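PDB 5HUO: nicotinate-nucleotide diphosphorylase (Carboxylating) from Streptococcus pyogenes GA06023, which probably converts quinolinate and 5-phospho-alpha-D-ribose 1-diphosphate into nicotinate ribonucleotide, carbon dioxide and diphosphate, the step that feeds quinolinate into NAD(+) biosynthesis. Local coordinates for residues A[191-201]-A[218-229]; A[266-274]-A[282-292]. All blocks are in the same frame, centred on the assembly; numbering follows the deposited sequence.

Contact 1 (A[191-201]-A[218-229])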
# COMPACT_ATOMS: atom_id res chain seq x y z
N SER A 191 18.23 13.65 -4.31
CA SER A 191 18.37 14.03 -2.91
C SER A 191 19.74 13.72 -2.31
O SER A 191 20.10 14.24 -1.32
CB SER A 191 17.29 13.32 -2.08
OG SER A 191 15.99 13.71 -2.47
N ASP A 192 20.47 12.83 -2.91
CA ASP A 192 21.78 12.32 -2.40
C ASP A 192 22.89 13.32 -2.41
O ASP A 192 23.75 13.33 -1.57
CB ASP A 192 22.27 11.19 -3.33
CG ASP A 192 22.03 9.87 -2.78
OD1 ASP A 192 21.62 9.74 -1.59
OD2 ASP A 192 22.30 8.90 -3.53
N ALA A 193 22.94 14.07 -3.49
CA ALA A 193 24.09 14.88 -3.79
C ALA A 193 23.69 15.90 -4.77
O ALA A 193 22.70 15.76 -5.46
CB ALA A 193 25.25 14.05 -4.37
N ILE A 194 24.51 16.91 -4.91
CA ILE A 194 24.17 18.02 -5.79
C ILE A 194 24.94 17.87 -7.08
O ILE A 194 26.15 17.63 -7.05
CB ILE A 194 24.46 19.35 -5.11
CG1 ILE A 194 23.40 19.58 -4.04
CG2 ILE A 194 24.51 20.49 -6.15
CD1 ILE A 194 23.48 20.92 -3.37
N MET A 195 24.23 18.01 -8.19
CA MET A 195 24.91 18.10 -9.46
C MET A 195 24.36 19.25 -10.27
O MET A 195 23.21 19.30 -10.64
CB MET A 195 24.84 16.79 -10.24
CG MET A 195 25.86 16.80 -11.39
SD MET A 195 25.84 15.32 -12.42
CE MET A 195 26.02 14.02 -11.17
N LEU A 196 25.26 20.19 -10.55
CA LEU A 196 24.95 21.41 -11.28
C LEU A 196 25.34 21.12 -12.70
O LEU A 196 26.51 21.01 -13.04
CB LEU A 196 25.73 22.61 -10.75
CG LEU A 196 25.41 22.91 -9.29
CD1 LEU A 196 26.48 23.82 -8.72
CD2 LEU A 196 24.03 23.49 -9.08
N LYS A 197 24.31 21.01 -13.51
CA LYS A 197 24.41 20.67 -14.92
C LYS A 197 24.49 21.94 -15.82
O LYS A 197 24.53 23.07 -15.35
CB LYS A 197 23.23 19.75 -15.30
CG LYS A 197 22.91 18.67 -14.26
CD LYS A 197 21.89 17.67 -14.78
CE LYS A 197 21.85 16.38 -13.95
NZ LYS A 197 22.83 15.34 -14.38
N ASP A 198 24.59 21.70 -17.12
CA ASP A 198 24.56 22.77 -18.17
C ASP A 198 23.72 24.07 -17.88
O ASP A 198 24.23 25.20 -17.82
CB ASP A 198 24.14 22.10 -19.51
CG ASP A 198 22.87 21.13 -19.39
OD1 ASP A 198 22.27 20.89 -18.31
OD2 ASP A 198 22.46 20.58 -20.44
N ASN A 199 22.42 23.87 -17.69
CA ASN A 199 21.45 24.97 -17.46
C ASN A 199 21.57 25.71 -16.12
O ASN A 199 21.33 26.89 -16.05
CB ASN A 199 20.00 24.51 -17.72
CG ASN A 199 19.68 23.15 -17.12
OD1 ASN A 199 20.49 22.55 -16.42
ND2 ASN A 199 18.51 22.65 -17.41
N HIS A 200 21.90 24.98 -15.07
CA HIS A 200 22.06 25.54 -13.72
C HIS A 200 23.09 26.66 -13.70
O HIS A 200 22.87 27.72 -13.11
CB HIS A 200 22.48 24.43 -12.72
CG HIS A 200 21.45 23.35 -12.50
ND1 HIS A 200 21.47 22.14 -13.16
CD2 HIS A 200 20.38 23.28 -11.66
CE1 HIS A 200 20.47 21.38 -12.75
NE2 HIS A 200 19.78 22.05 -11.84
N ILE A 201 24.21 26.45 -14.36
CA ILE A 201 25.24 27.53 -14.45
C ILE A 201 24.74 28.81 -15.14
O ILE A 201 25.02 29.94 -14.71
CB ILE A 201 26.51 27.08 -15.17
CG1 ILE A 201 27.20 26.02 -14.35
CG2 ILE A 201 27.44 28.26 -15.40
CD1 ILE A 201 27.73 24.89 -15.19
N ALA A 218 22.38 23.81 0.93
CA ALA A 218 22.56 22.49 1.57
C ALA A 218 23.97 22.35 2.15
O ALA A 218 24.82 21.62 1.60
CB ALA A 218 22.32 21.42 0.55
N PRO A 219 24.26 23.06 3.26
CA PRO A 219 25.66 23.16 3.71
C PRO A 219 26.21 21.87 4.25
O PRO A 219 25.48 21.10 4.87
CB PRO A 219 25.63 24.18 4.83
CG PRO A 219 24.27 24.80 4.76
CD PRO A 219 23.35 23.93 3.99
N PHE A 220 27.47 21.62 3.91
CA PHE A 220 28.33 20.62 4.58
C PHE A 220 28.06 19.14 4.27
O PHE A 220 29.02 18.40 4.12
CB PHE A 220 28.32 20.81 6.13
CG PHE A 220 28.51 22.21 6.57
CD1 PHE A 220 29.36 23.09 5.85
CD2 PHE A 220 27.86 22.67 7.68
CE1 PHE A 220 29.51 24.42 6.21
CE2 PHE A 220 28.04 24.01 8.07
CZ PHE A 220 28.86 24.87 7.34
N VAL A 221 26.78 18.75 4.25
CA VAL A 221 26.40 17.33 4.22
C VAL A 221 26.06 16.79 2.84
O VAL A 221 25.85 15.59 2.70
CB VAL A 221 25.22 17.01 5.13
CG1 VAL A 221 25.53 17.39 6.57
CG2 VAL A 221 23.98 17.72 4.68
N LYS A 222 26.16 17.64 1.83
CA LYS A 222 26.04 17.22 0.42
C LYS A 222 27.30 17.51 -0.41
O LYS A 222 27.78 18.64 -0.43
CB LYS A 222 24.91 17.98 -0.29
CG LYS A 222 23.52 17.83 0.33
CD LYS A 222 22.89 16.54 -0.05
CE LYS A 222 21.51 16.44 0.54
NZ LYS A 222 21.43 15.34 1.51
N MET A 223 27.82 16.49 -1.10
CA MET A 223 28.84 16.69 -2.14
C MET A 223 28.26 17.48 -3.28
O MET A 223 27.06 17.46 -3.54
CB MET A 223 29.33 15.40 -2.72
CG MET A 223 30.14 14.58 -1.71
SD MET A 223 31.67 15.37 -1.09
CE MET A 223 32.62 13.94 -0.45
N VAL A 224 29.11 18.28 -3.90
CA VAL A 224 28.69 19.13 -5.01
C VAL A 224 29.55 18.82 -6.18
O VAL A 224 30.79 18.83 -6.11
CB VAL A 224 28.81 20.63 -4.68
CG1 VAL A 224 28.57 21.49 -5.92
CG2 VAL A 224 27.79 21.02 -3.64
N GLU A 225 28.86 18.60 -7.28
CA GLU A 225 29.49 18.32 -8.57
C GLU A 225 28.98 19.32 -9.61
O GLU A 225 27.87 19.79 -9.53
CB GLU A 225 29.19 16.89 -9.02
CG GLU A 225 29.84 16.50 -10.34
CD GLU A 225 29.77 15.01 -10.68
OE1 GLU A 225 29.32 14.21 -9.86
OE2 GLU A 225 30.17 14.63 -11.79
N VAL A 226 29.84 19.63 -10.58
CA VAL A 226 29.47 20.50 -11.70
C VAL A 226 29.85 19.88 -13.02
O VAL A 226 30.99 19.46 -13.19
CB VAL A 226 30.23 21.83 -11.68
CG1 VAL A 226 29.87 22.64 -12.90
CG2 VAL A 226 29.90 22.61 -10.45
N GLU A 227 28.90 19.90 -13.95
CA GLU A 227 29.15 19.52 -15.36
C GLU A 227 29.66 20.70 -16.15
O GLU A 227 29.04 21.73 -16.18
CB GLU A 227 27.91 19.01 -16.07
CG GLU A 227 27.18 17.83 -15.41
CD GLU A 227 25.97 17.35 -16.21
OE1 GLU A 227 25.56 18.07 -17.18
OE2 GLU A 227 25.45 16.25 -15.85
N VAL A 228 30.80 20.50 -16.78
CA VAL A 228 31.53 21.56 -17.45
C VAL A 228 31.89 21.15 -18.87
O VAL A 228 32.40 20.05 -19.11
CB VAL A 228 32.80 21.88 -16.65
CG1 VAL A 228 33.66 22.90 -17.33
CG2 VAL A 228 32.39 22.40 -15.28
N GLU A 229 31.61 22.02 -19.83
CA GLU A 229 31.93 21.76 -21.27
C GLU A 229 33.16 22.50 -21.79
O GLU A 229 33.62 22.23 -22.87
CB GLU A 229 30.74 22.10 -22.17
CG GLU A 229 29.49 21.28 -21.85
CD GLU A 229 28.37 21.44 -22.86
OE1 GLU A 229 28.66 21.74 -24.03
OE2 GLU A 229 27.19 21.25 -22.49
O HOH W 1 26.60 14.07 -0.96

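Contact 2 (A[266-274]-A[282-292]). With SO4 (sulfate ion), chain H; SO4 (sulfate ion), chain G.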
# COMPACT_ATOMS: atom_id res chain seq x y z
N SER A 266 39.97 19.39 -7.33
CA SER A 266 38.74 18.59 -7.33
C SER A 266 38.96 17.22 -7.92
O SER A 266 39.93 16.97 -8.61
CB SER A 266 37.65 19.29 -8.16
OG SER A 266 37.59 20.63 -7.77
N ARG A 267 37.99 16.35 -7.67
CA ARG A 267 37.92 15.03 -8.32
C ARG A 267 37.40 15.20 -9.73
O ARG A 267 36.65 16.12 -10.01
CB ARG A 267 36.98 14.09 -7.62
CG ARG A 267 37.36 13.73 -6.23
CD ARG A 267 38.52 12.77 -6.29
NE ARG A 267 38.94 12.40 -4.97
CZ ARG A 267 40.06 11.78 -4.66
NH1 ARG A 267 40.92 11.41 -5.58
NH2 ARG A 267 40.33 11.48 -3.39
N ILE A 268 37.87 14.34 -10.63
CA ILE A 268 37.56 14.53 -12.04
C ILE A 268 36.86 13.31 -12.56
O ILE A 268 37.35 12.19 -12.43
CB ILE A 268 38.79 14.83 -12.91
CG1 ILE A 268 39.59 16.02 -12.35
CG2 ILE A 268 38.37 15.13 -14.36
CD1 ILE A 268 41.00 16.15 -12.96
N GLU A 269 35.69 13.58 -13.15
CA GLU A 269 34.87 12.56 -13.81
C GLU A 269 34.79 12.88 -15.29
O GLU A 269 34.62 14.05 -15.64
CB GLU A 269 33.45 12.52 -13.21
CG GLU A 269 32.36 11.84 -14.09
CD GLU A 269 30.96 11.77 -13.41
OE1 GLU A 269 30.05 11.03 -13.90
OE2 GLU A 269 30.75 12.44 -12.36
N CYS A 270 34.96 11.88 -16.15
CA CYS A 270 34.64 12.04 -17.54
C CYS A 270 33.34 11.33 -17.82
O CYS A 270 33.10 10.24 -17.35
CB CYS A 270 35.73 11.51 -18.45
SG CYS A 270 37.17 12.60 -18.54
N SER A 271 32.51 11.94 -18.64
CA SER A 271 31.20 11.35 -19.00
C SER A 271 30.73 11.76 -20.38
O SER A 271 31.28 12.67 -20.99
CB SER A 271 30.18 11.77 -18.00
OG SER A 271 28.92 11.22 -18.32
N GLY A 272 29.80 10.97 -20.88
CA GLY A 272 29.23 11.16 -22.22
C GLY A 272 29.96 10.45 -23.37
O GLY A 272 31.20 10.57 -23.50
N ASN A 273 29.17 9.76 -24.21
CA ASN A 273 29.70 8.98 -25.36
C ASN A 273 30.75 7.99 -24.86
O ASN A 273 31.92 8.04 -25.28
CB ASN A 273 30.31 9.92 -26.45
CG ASN A 273 30.60 9.21 -27.79
OD1 ASN A 273 29.72 8.57 -28.39
ND2 ASN A 273 31.84 9.32 -28.27
N ILE A 274 30.35 7.18 -23.88
CA ILE A 274 31.25 6.20 -23.28
C ILE A 274 30.61 4.84 -23.41
O ILE A 274 29.60 4.55 -22.79
CB ILE A 274 31.58 6.48 -21.80
CG1 ILE A 274 32.37 7.79 -21.67
CG2 ILE A 274 32.34 5.28 -21.22
CD1 ILE A 274 32.66 8.24 -20.26
N PHE A 282 40.41 6.54 -22.35
CA PHE A 282 40.71 7.16 -21.07
C PHE A 282 41.87 6.49 -20.38
O PHE A 282 42.35 6.97 -19.36
CB PHE A 282 39.48 7.19 -20.15
CG PHE A 282 38.31 7.86 -20.77
CD1 PHE A 282 38.17 9.23 -20.71
CD2 PHE A 282 37.35 7.13 -21.42
CE1 PHE A 282 37.08 9.86 -21.29
CE2 PHE A 282 36.26 7.73 -22.00
CZ PHE A 282 36.11 9.10 -21.94
N ARG A 283 42.34 5.37 -20.92
CA ARG A 283 43.43 4.63 -20.27
C ARG A 283 44.63 5.52 -19.95
O ARG A 283 45.09 6.31 -20.77
CB ARG A 283 43.89 3.46 -21.10
CG ARG A 283 44.79 2.53 -20.32
CD ARG A 283 45.18 1.35 -21.19
NE ARG A 283 44.06 0.44 -21.43
CZ ARG A 283 43.83 -0.22 -22.56
NH1 ARG A 283 44.62 -0.09 -23.60
NH2 ARG A 283 42.79 -1.02 -22.65
N GLY A 284 45.09 5.42 -18.71
CA GLY A 284 46.27 6.17 -18.27
C GLY A 284 46.13 7.65 -17.92
O GLY A 284 47.11 8.24 -17.48
N LEU A 285 44.96 8.25 -18.09
CA LEU A 285 44.76 9.66 -17.65
C LEU A 285 44.65 9.76 -16.14
O LEU A 285 44.31 8.83 -15.46
CB LEU A 285 43.54 10.32 -18.27
CG LEU A 285 43.42 10.12 -19.77
CD1 LEU A 285 42.21 10.82 -20.37
CD2 LEU A 285 44.71 10.57 -20.48
N ALA A 286 44.96 10.94 -15.64
CA ALA A 286 44.91 11.21 -14.21
C ALA A 286 43.54 11.84 -13.92
O ALA A 286 43.41 12.97 -13.47
CB ALA A 286 46.04 12.13 -13.77
N ILE A 287 42.51 11.06 -14.20
CA ILE A 287 41.16 11.39 -13.79
C ILE A 287 40.80 10.35 -12.78
O ILE A 287 41.40 9.28 -12.75
CB ILE A 287 40.15 11.38 -14.95
CG1 ILE A 287 40.02 9.99 -15.56
CG2 ILE A 287 40.60 12.36 -16.01
CD1 ILE A 287 38.91 9.90 -16.59
N ASP A 288 39.80 10.66 -11.99
CA ASP A 288 39.37 9.75 -10.92
C ASP A 288 38.39 8.67 -11.39
O ASP A 288 38.50 7.52 -10.97
CB ASP A 288 38.79 10.53 -9.77
CG ASP A 288 39.82 11.51 -9.19
OD1 ASP A 288 40.72 11.04 -8.45
OD2 ASP A 288 39.69 12.73 -9.47
N TYR A 289 37.43 9.04 -12.23
CA TYR A 289 36.50 8.05 -12.78
C TYR A 289 35.79 8.46 -14.09
O TYR A 289 35.90 9.59 -14.53
CB TYR A 289 35.47 7.67 -11.76
CG TYR A 289 34.49 8.77 -11.35
CD1 TYR A 289 34.85 9.73 -10.42
CD2 TYR A 289 33.20 8.75 -11.79
CE1 TYR A 289 33.93 10.65 -9.96
CE2 TYR A 289 32.26 9.68 -11.34
CZ TYR A 289 32.64 10.64 -10.43
OH TYR A 289 31.71 11.58 -10.00
N VAL A 290 35.14 7.48 -14.70
CA VAL A 290 34.22 7.71 -15.79
C VAL A 290 32.87 7.12 -15.46
O VAL A 290 32.74 6.21 -14.62
CB VAL A 290 34.67 7.04 -17.08
CG1 VAL A 290 36.02 7.59 -17.48
CG2 VAL A 290 34.71 5.52 -16.97
N SER A 291 31.84 7.63 -16.13
CA SER A 291 30.45 7.13 -15.90
C SER A 291 29.77 6.78 -17.20
O SER A 291 29.97 7.45 -18.23
CB SER A 291 29.59 8.15 -15.09
OG SER A 291 29.36 9.35 -15.85
N SER A 292 28.91 5.79 -17.13
CA SER A 292 28.16 5.31 -18.27
C SER A 292 26.69 4.96 -17.93
O SER A 292 26.40 4.10 -17.12
CB SER A 292 28.85 4.09 -18.86
OG SER A 292 28.18 3.66 -20.05
S SO4 H . 37.63 12.70 -1.65
O1 SO4 H . 37.38 11.30 -2.09
O2 SO4 H . 38.75 12.82 -0.65
O3 SO4 H . 36.34 13.26 -1.17
O4 SO4 H . 38.05 13.49 -2.82
S SO4 G . 43.28 9.39 -2.37
O1 SO4 G . 44.24 8.42 -2.93
O2 SO4 G . 43.74 9.88 -1.05
O3 SO4 G . 43.16 10.52 -3.33
O4 SO4 G . 41.98 8.72 -2.19

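Contact 1 (A[191-201]-A[218-229])
A beta-alpha-beta crossover sets Ile194, Met195 and Leu196 beside Val224, Glu225 and Val226 as neighbouring parallel strands, joined through the helices that intervene in sequence. The backbone ladder has the alternation expected of parallel pairing: Ile194 N donates to Met223 O and Leu196 N to Glu225 O, while Ile194 O and Leu196 O accept from the amides of Glu225 and Glu227. Side chains then part to two faces. On one, Ile194 and Val224 lie side by side, with Ile194 CB 4.0 Å from Val224 CG2, and Leu196 CD1 reaches Val226 CG2 at 4.0 Å. On the other, Met195 runs along Glu225, its chain bent at chi3 (-53°) so that CE stops 3.6 Å from Glu225 OE1, while SD comes 3.6 Å from Glu227 OE2. That same oxygen takes the salt bridge from Lys197 NZ at 3.1 Å, met from above the carboxylate plane; a bend at the last torsion of the lysine (chi4 -87°) turns its ammonium group toward it. A water joins Asp192 O to Met223 N next to the first rung, Ile194 N to Met223 O. Strand 194-196 is the outermost of its sheet within the chain, and strand 224-228 bonds on to strand 244-248. Helix 207-217 covers the Ile194 and Val226 face, whereas Met195 and Glu225 look toward His186 and Met246.

Contact 2 (A[266-274]-A[282-292])
Strands 267-271 and 289-291 run parallel, their axes 33° apart, and Ile268 O accepts both Asp288 N and Tyr289 N before Cys270 takes up the pairing through its own N and O. Just ahead of the second strand, Asp288 spreads its carboxylate over two donors: OD2 receives Ile268 N at 2.7 Å through its anti lone pair, and OD1 receives Arg267 NH1 at 2.9 Å, with guanidinium and carboxylate planes almost perpendicular (85°). At the arginine's edge, Arg267 NE donates to O4 of the chain H sulfate at 2.6 Å, and Arg267 NH2 holds O3 of the chain G sulfate; both ions probably come from the crystallisation liquor. Glu269 CB lies over one face of the Tyr289 ring, 3.7 Å from its centroid, a CH-pi contact. Farther out, Glu269 OE1 accepts from Ser291 OG at 2.7 Å, and Ser291 OG in turn accepts from Ser271 OG. Across the sheet, Phe282 meets Cys270 CB at 3.6 Å (CE1) and Ile274 CG1 at 3.9 Å (CE2). Polar residues on one face and an apolar layer against helix 252-262 on the other are consistent with the open alpha/beta barrel of quinolinate phosphoribosyltransferases, with Glu269 and Tyr289 turned to its interior.

In the fold
Contacts 1 and 2 illustrate how one parallel sheet is assembled pair by pair. Both belong to the C-terminal domain, and contact 1 is complete along the chain before contact 2 begins. Their centres lie about 17 Å apart, and strand 244-248 separates them in the sheet. Within the chain, contact 1 forms one end of the sheet, while strand 159-161 lies beyond contact 2 at the other. Glu225 of contact 1 and Glu269 and Tyr289 of contact 2 point to the same face of the sheet. Both contacts also reach the second subunit, where Phe220 packs against Tyr289 and Arg267 of the partner, tying barrel to barrel in the hexamer.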